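Local structure of SnoaL-like domain-containing protein (Sphaerobacter thermophilus, 5TGN) at residues A[69-81]-A[88-100]. The protein is of unknown function but carries a SnoaL-like domain of the NTF2 clan, a fold whose curved sheet and helices commonly enclose a ligand-binding or catalytic pocket. Residues are numbered along the deposited sequence; the frame is centred on the assembly and turned at random.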
loop_
_atom_site.group_PDB
_atom_site.type_symbol
_atom_site.label_atom_id
_atom_site.label_comp_id
_atom_site.label_asym_id
_atom_site.label_seq_id
_atom_site.Cartn_x
_atom_site.Cartn_y
_atom_site.Cartn_z
HETATM N N MSE A 69 -12.223 -12.046 -19.132
HETATM C CA MSE A 69 -11.194 -12.783 -19.837
HETATM C C MSE A 69 -11.310 -12.568 -21.337
HETATM O O MSE A 69 -12.388 -12.654 -21.941
HETATM C CB MSE A 69 -11.245 -14.258 -19.461
HETATM C CG MSE A 69 -11.708 -15.197 -20.544
HETATM SE SE MSE A 69 -11.998 -16.955 -19.774
HETATM C CE MSE A 69 -12.618 -16.416 -17.986
ATOM N N GLY A 70 -10.171 -12.213 -21.921
ATOM C CA GLY A 70 -10.064 -11.985 -23.343
ATOM C C GLY A 70 -8.639 -12.249 -23.763
ATOM O O GLY A 70 -7.793 -12.611 -22.943
ATOM N N THR A 71 -8.374 -12.046 -25.054
ATOM C CA THR A 71 -7.047 -12.335 -25.591
ATOM C C THR A 71 -5.965 -11.493 -24.928
ATOM O O THR A 71 -4.831 -11.958 -24.770
ATOM C CB THR A 71 -7.030 -12.097 -27.099
ATOM O OG1 THR A 71 -8.193 -12.679 -27.681
ATOM C CG2 THR A 71 -5.767 -12.702 -27.735
ATOM N N HIS A 72 -6.290 -10.261 -24.526
ATOM C CA HIS A 72 -5.268 -9.322 -24.098
ATOM C C HIS A 72 -5.507 -8.701 -22.728
ATOM O O HIS A 72 -4.642 -7.963 -22.253
ATOM C CB HIS A 72 -5.116 -8.215 -25.146
ATOM C CG HIS A 72 -4.925 -8.752 -26.539
ATOM N ND1 HIS A 72 -5.948 -8.811 -27.462
ATOM C CD2 HIS A 72 -3.845 -9.307 -27.139
ATOM C CE1 HIS A 72 -5.496 -9.350 -28.583
ATOM N NE2 HIS A 72 -4.224 -9.663 -28.411
ATOM N N ARG A 73 -6.618 -8.993 -22.059
ATOM C CA ARG A 73 -6.821 -8.413 -20.738
ATOM C C ARG A 73 -7.563 -9.408 -19.870
ATOM O O ARG A 73 -8.504 -10.057 -20.331
ATOM C CB ARG A 73 -7.583 -7.088 -20.823
ATOM C CG ARG A 73 -7.758 -6.356 -19.494
ATOM C CD ARG A 73 -8.313 -4.944 -19.750
ATOM N NE ARG A 73 -8.613 -4.220 -18.514
ATOM C CZ ARG A 73 -9.803 -4.225 -17.907
ATOM N NH1 ARG A 73 -10.821 -4.920 -18.423
ATOM N NH2 ARG A 73 -9.980 -3.539 -16.780
ATOM N N VAL A 74 -7.133 -9.545 -18.614
ATOM C CA VAL A 74 -7.820 -10.414 -17.659
ATOM C C VAL A 74 -7.995 -9.648 -16.349
ATOM O O VAL A 74 -7.045 -9.019 -15.859
ATOM C CB VAL A 74 -7.032 -11.719 -17.423
ATOM C CG1 VAL A 74 -7.700 -12.560 -16.352
ATOM C CG2 VAL A 74 -6.906 -12.527 -18.728
ATOM N N VAL A 75 -9.190 -9.724 -15.768
ATOM C CA VAL A 75 -9.436 -9.258 -14.410
ATOM C C VAL A 75 -9.813 -10.454 -13.547
ATOM O O VAL A 75 -10.813 -11.135 -13.826
ATOM C CB VAL A 75 -10.529 -8.188 -14.368
ATOM C CG1 VAL A 75 -10.745 -7.683 -12.930
ATOM C CG2 VAL A 75 -10.188 -7.040 -15.323
ATOM N N LEU A 76 -9.036 -10.693 -12.486
ATOM C CA LEU A 76 -9.400 -11.663 -11.454
ATOM C C LEU A 76 -9.737 -10.931 -10.162
ATOM O O LEU A 76 -9.089 -9.940 -9.820
ATOM C CB LEU A 76 -8.269 -12.652 -11.158
ATOM C CG LEU A 76 -7.601 -13.365 -12.332
ATOM C CD1 LEU A 76 -6.458 -14.221 -11.797
ATOM C CD2 LEU A 76 -8.635 -14.197 -13.125
ATOM N N HIS A 77 -10.754 -11.415 -9.454
ATOM C CA HIS A 77 -11.019 -11.018 -8.079
ATOM C C HIS A 77 -10.740 -12.212 -7.184
ATOM O O HIS A 77 -10.982 -13.359 -7.575
ATOM C CB HIS A 77 -12.456 -10.535 -7.898
ATOM C CG HIS A 77 -12.717 -9.192 -8.511
ATOM N ND1 HIS A 77 -13.879 -8.487 -8.298
ATOM C CD2 HIS A 77 -11.950 -8.417 -9.321
ATOM C CE1 HIS A 77 -13.823 -7.339 -8.955
ATOM N NE2 HIS A 77 -12.661 -7.273 -9.585
ATOM N N GLY A 78 -10.194 -11.953 -6.000
ATOM C CA GLY A 78 -9.848 -13.071 -5.142
ATOM C C GLY A 78 -9.766 -12.642 -3.694
ATOM O O GLY A 78 -9.908 -11.464 -3.360
ATOM N N VAL A 79 -9.558 -13.631 -2.828
ATOM C CA VAL A 79 -9.429 -13.414 -1.394
ATOM C C VAL A 79 -8.027 -13.862 -1.014
ATOM O O VAL A 79 -7.621 -14.979 -1.347
ATOM C CB VAL A 79 -10.513 -14.186 -0.602
ATOM C CG1 VAL A 79 -10.373 -13.952 0.907
ATOM C CG2 VAL A 79 -11.897 -13.798 -1.071
ATOM N N VAL A 80 -7.284 -13.000 -0.337
ATOM C CA VAL A 80 -5.959 -13.349 0.178
ATOM C C VAL A 80 -6.067 -13.551 1.689
ATOM O O VAL A 80 -6.479 -12.637 2.410
ATOM C CB VAL A 80 -4.917 -12.272 -0.159
ATOM C CG1 VAL A 80 -3.551 -12.626 0.487
ATOM C CG2 VAL A 80 -4.769 -12.132 -1.685
ATOM N N GLN A 81 -5.754 -14.756 2.164
ATOM C CA GLN A 81 -5.755 -15.046 3.586
ATOM C C GLN A 81 -4.335 -15.229 4.110
ATOM O O GLN A 81 -3.455 -15.734 3.405
ATOM C CB GLN A 81 -6.596 -16.291 3.877
ATOM C CG GLN A 81 -8.069 -16.022 3.575
ATOM C CD GLN A 81 -8.941 -17.221 3.804
ATOM O OE1 GLN A 81 -9.110 -18.046 2.909
ATOM N NE2 GLN A 81 -9.502 -17.333 5.010
ATOM N N ALA A 88 -8.330 -10.337 2.722
ATOM C CA ALA A 88 -8.331 -9.156 1.877
ATOM C C ALA A 88 -8.940 -9.505 0.527
ATOM O O ALA A 88 -8.588 -10.530 -0.063
ATOM C CB ALA A 88 -6.915 -8.617 1.678
ATOM N N GLN A 89 -9.843 -8.652 0.052
ATOM C CA GLN A 89 -10.438 -8.747 -1.278
ATOM C C GLN A 89 -9.528 -8.029 -2.261
ATOM O O GLN A 89 -9.267 -6.829 -2.095
ATOM C CB GLN A 89 -11.826 -8.103 -1.305
ATOM C CG GLN A 89 -12.681 -8.541 -0.137
ATOM C CD GLN A 89 -13.157 -9.956 -0.313
ATOM O OE1 GLN A 89 -13.405 -10.387 -1.440
ATOM N NE2 GLN A 89 -13.276 -10.699 0.788
ATOM N N ILE A 90 -9.069 -8.738 -3.290
ATOM C CA ILE A 90 -8.052 -8.198 -4.187
ATOM C C ILE A 90 -8.523 -8.337 -5.629
ATOM O O ILE A 90 -9.167 -9.328 -5.990
ATOM C CB ILE A 90 -6.682 -8.894 -3.994
ATOM C CG1 ILE A 90 -6.176 -8.748 -2.551
ATOM C CG2 ILE A 90 -5.628 -8.288 -4.910
ATOM C CD1 ILE A 90 -5.942 -7.308 -2.094
ATOM N N GLU A 91 -8.210 -7.339 -6.444
ATOM C CA GLU A 91 -8.462 -7.379 -7.875
ATOM C C GLU A 91 -7.119 -7.326 -8.589
ATOM O O GLU A 91 -6.293 -6.458 -8.285
ATOM C CB GLU A 91 -9.365 -6.208 -8.293
ATOM C CG GLU A 91 -9.458 -5.931 -9.806
ATOM C CD GLU A 91 -10.309 -4.705 -10.102
ATOM O OE1 GLU A 91 -9.806 -3.561 -9.978
ATOM O OE2 GLU A 91 -11.498 -4.877 -10.391
ATOM N N TRP A 92 -6.887 -8.268 -9.510
ATOM C CA TRP A 92 -5.679 -8.316 -10.339
ATOM C C TRP A 92 -6.082 -8.005 -11.777
ATOM O O TRP A 92 -6.915 -8.711 -12.353
ATOM C CB TRP A 92 -5.013 -9.697 -10.276
ATOM C CG TRP A 92 -4.407 -10.073 -8.943
ATOM C CD1 TRP A 92 -3.102 -9.882 -8.535
ATOM C CD2 TRP A 92 -5.065 -10.756 -7.864
ATOM N NE1 TRP A 92 -2.926 -10.382 -7.262
ATOM C CE2 TRP A 92 -4.116 -10.921 -6.828
ATOM C CE3 TRP A 92 -6.366 -11.242 -7.676
ATOM C CZ2 TRP A 92 -4.431 -11.558 -5.614
ATOM C CZ3 TRP A 92 -6.678 -11.867 -6.475
ATOM C CH2 TRP A 92 -5.711 -12.010 -5.453
ATOM N N ILE A 93 -5.504 -6.964 -12.363
ATOM C CA ILE A 93 -5.810 -6.601 -13.755
ATOM C C ILE A 93 -4.562 -6.878 -14.572
ATOM O O ILE A 93 -3.549 -6.208 -14.375
ATOM C CB ILE A 93 -6.230 -5.130 -13.898
ATOM C CG1 ILE A 93 -7.422 -4.813 -12.973
ATOM C CG2 ILE A 93 -6.548 -4.785 -15.389
ATOM C CD1 ILE A 93 -7.764 -3.299 -12.923
ATOM N N PHE A 94 -4.626 -7.852 -15.493
ATOM C CA PHE A 94 -3.485 -8.252 -16.320
ATOM C C PHE A 94 -3.662 -7.688 -17.728
ATOM O O PHE A 94 -4.677 -7.970 -18.382
ATOM C CB PHE A 94 -3.375 -9.775 -16.433
ATOM C CG PHE A 94 -3.141 -10.489 -15.154
ATOM C CD1 PHE A 94 -1.849 -10.880 -14.788
ATOM C CD2 PHE A 94 -4.206 -10.840 -14.332
ATOM C CE1 PHE A 94 -1.625 -11.587 -13.592
ATOM C CE2 PHE A 94 -3.989 -11.518 -13.121
ATOM C CZ PHE A 94 -2.717 -11.889 -12.749
ATOM N N ASP A 95 -2.683 -6.910 -18.202
ATOM C CA ASP A 95 -2.581 -6.545 -19.621
ATOM C C ASP A 95 -1.526 -7.434 -20.272
ATOM O O ASP A 95 -0.377 -7.469 -19.816
ATOM C CB ASP A 95 -2.213 -5.062 -19.800
ATOM C CG ASP A 95 -3.219 -4.123 -19.127
ATOM O OD1 ASP A 95 -4.417 -4.179 -19.493
ATOM O OD2 ASP A 95 -2.829 -3.349 -18.214
ATOM N N VAL A 96 -1.909 -8.130 -21.346
ATOM C CA VAL A 96 -1.094 -9.179 -21.952
ATOM C C VAL A 96 -0.824 -8.814 -23.402
ATOM O O VAL A 96 -1.711 -8.310 -24.102
ATOM C CB VAL A 96 -1.792 -10.555 -21.848
ATOM C CG1 VAL A 96 -1.082 -11.630 -22.707
ATOM C CG2 VAL A 96 -1.935 -10.953 -20.378
ATOM N N ASP A 97 0.406 -9.056 -23.849
ATOM C CA ASP A 97 0.741 -8.919 -25.255
ATOM C C ASP A 97 1.848 -9.908 -25.592
ATOM O O ASP A 97 2.769 -10.112 -24.799
ATOM C CB ASP A 97 1.169 -7.483 -25.596
ATOM C CG ASP A 97 1.037 -7.174 -27.091
ATOM O OD1 ASP A 97 0.345 -7.929 -27.805
ATOM O OD2 ASP A 97 1.616 -6.169 -27.558
ATOM N N GLY A 98 1.748 -10.524 -26.764
ATOM C CA GLY A 98 2.798 -11.432 -27.200
ATOM C C GLY A 98 3.069 -12.549 -26.213
ATOM O O GLY A 98 4.234 -12.891 -25.970
ATOM N N ASP A 99 2.008 -13.112 -25.628
ATOM C CA ASP A 99 2.020 -14.218 -24.663
ATOM C C ASP A 99 2.827 -13.921 -23.388
ATOM O O ASP A 99 3.214 -14.846 -22.673
ATOM C CB ASP A 99 2.453 -15.556 -25.311
ATOM C CG ASP A 99 3.903 -15.588 -25.760
ATOM O OD1 ASP A 99 4.808 -15.395 -24.920
ATOM O OD2 ASP A 99 4.143 -15.817 -26.970
ATOM N N ARG A 100 3.027 -12.658 -23.023
ATOM C CA ARG A 100 3.534 -12.321 -21.696
ATOM C C ARG A 100 2.712 -11.193 -21.104
ATOM O O ARG A 100 2.011 -10.479 -21.815
ATOM C CB ARG A 100 5.012 -11.920 -21.715
ATOM C CG ARG A 100 5.929 -13.080 -22.061
ATOM C CD ARG A 100 7.397 -12.710 -21.995
ATOM N NE ARG A 100 8.250 -13.886 -22.162
ATOM C CZ ARG A 100 8.931 -14.455 -21.176
ATOM N NH1 ARG A 100 8.877 -13.938 -19.960
ATOM N NH2 ARG A 100 9.685 -15.523 -21.417
HETATM O O HOH W 1 -4.755 -4.834 -22.115
HETATM O O HOH W 2 -6.228 -2.613 -18.093
HETATM O O HOH W 3 -12.827 -10.567 -3.999
#
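Strands 73-81 and 88-97 form an antiparallel hairpin lying between strands 60-69 and 100-108 in the NTF2-like sheet, their axes 4.6 Å apart and paired bonds running from Val74–Phe94 to Val80–Ala88. The two faces differ in chemistry. On one, Trp92 reaches across its partner strand: the ring's edge meets Gly78, with CZ3 3.5 Å from Gly78 N, and a CB on that glycine would collide with it. Farther along the same edge, Val80 CG2 lies 3.9 Å from Trp92 CH2, while Leu76 CD1 touches Phe94 CE2 at 3.9 Å. Helix 6-18 packs over Val74, Leu76 and Phe94. On the other face, His77 NE2 donates to Glu91 OE2 (2.8 Å) on the anti side of the carboxylate and 22° out of its plane. With CG anti to the backbone N (chi1 167°) and the chain extended beyond it, Glu91 runs alongside His77, CB and CG beside the imidazole. Its OE1 accepts from Asn107 and forms a salt bridge with Arg103 of the second subunit. Replacing Glu91 by an alanine is likely to leave His77 NE2 without its acceptor, and Asn107 and that arginine without OE1. The hairpin thus joins an apolar face, partly helix-covered, to a mixed one of valines, Ile93 and charged groups, where a single carboxylate links strand pairing to subunit assembly.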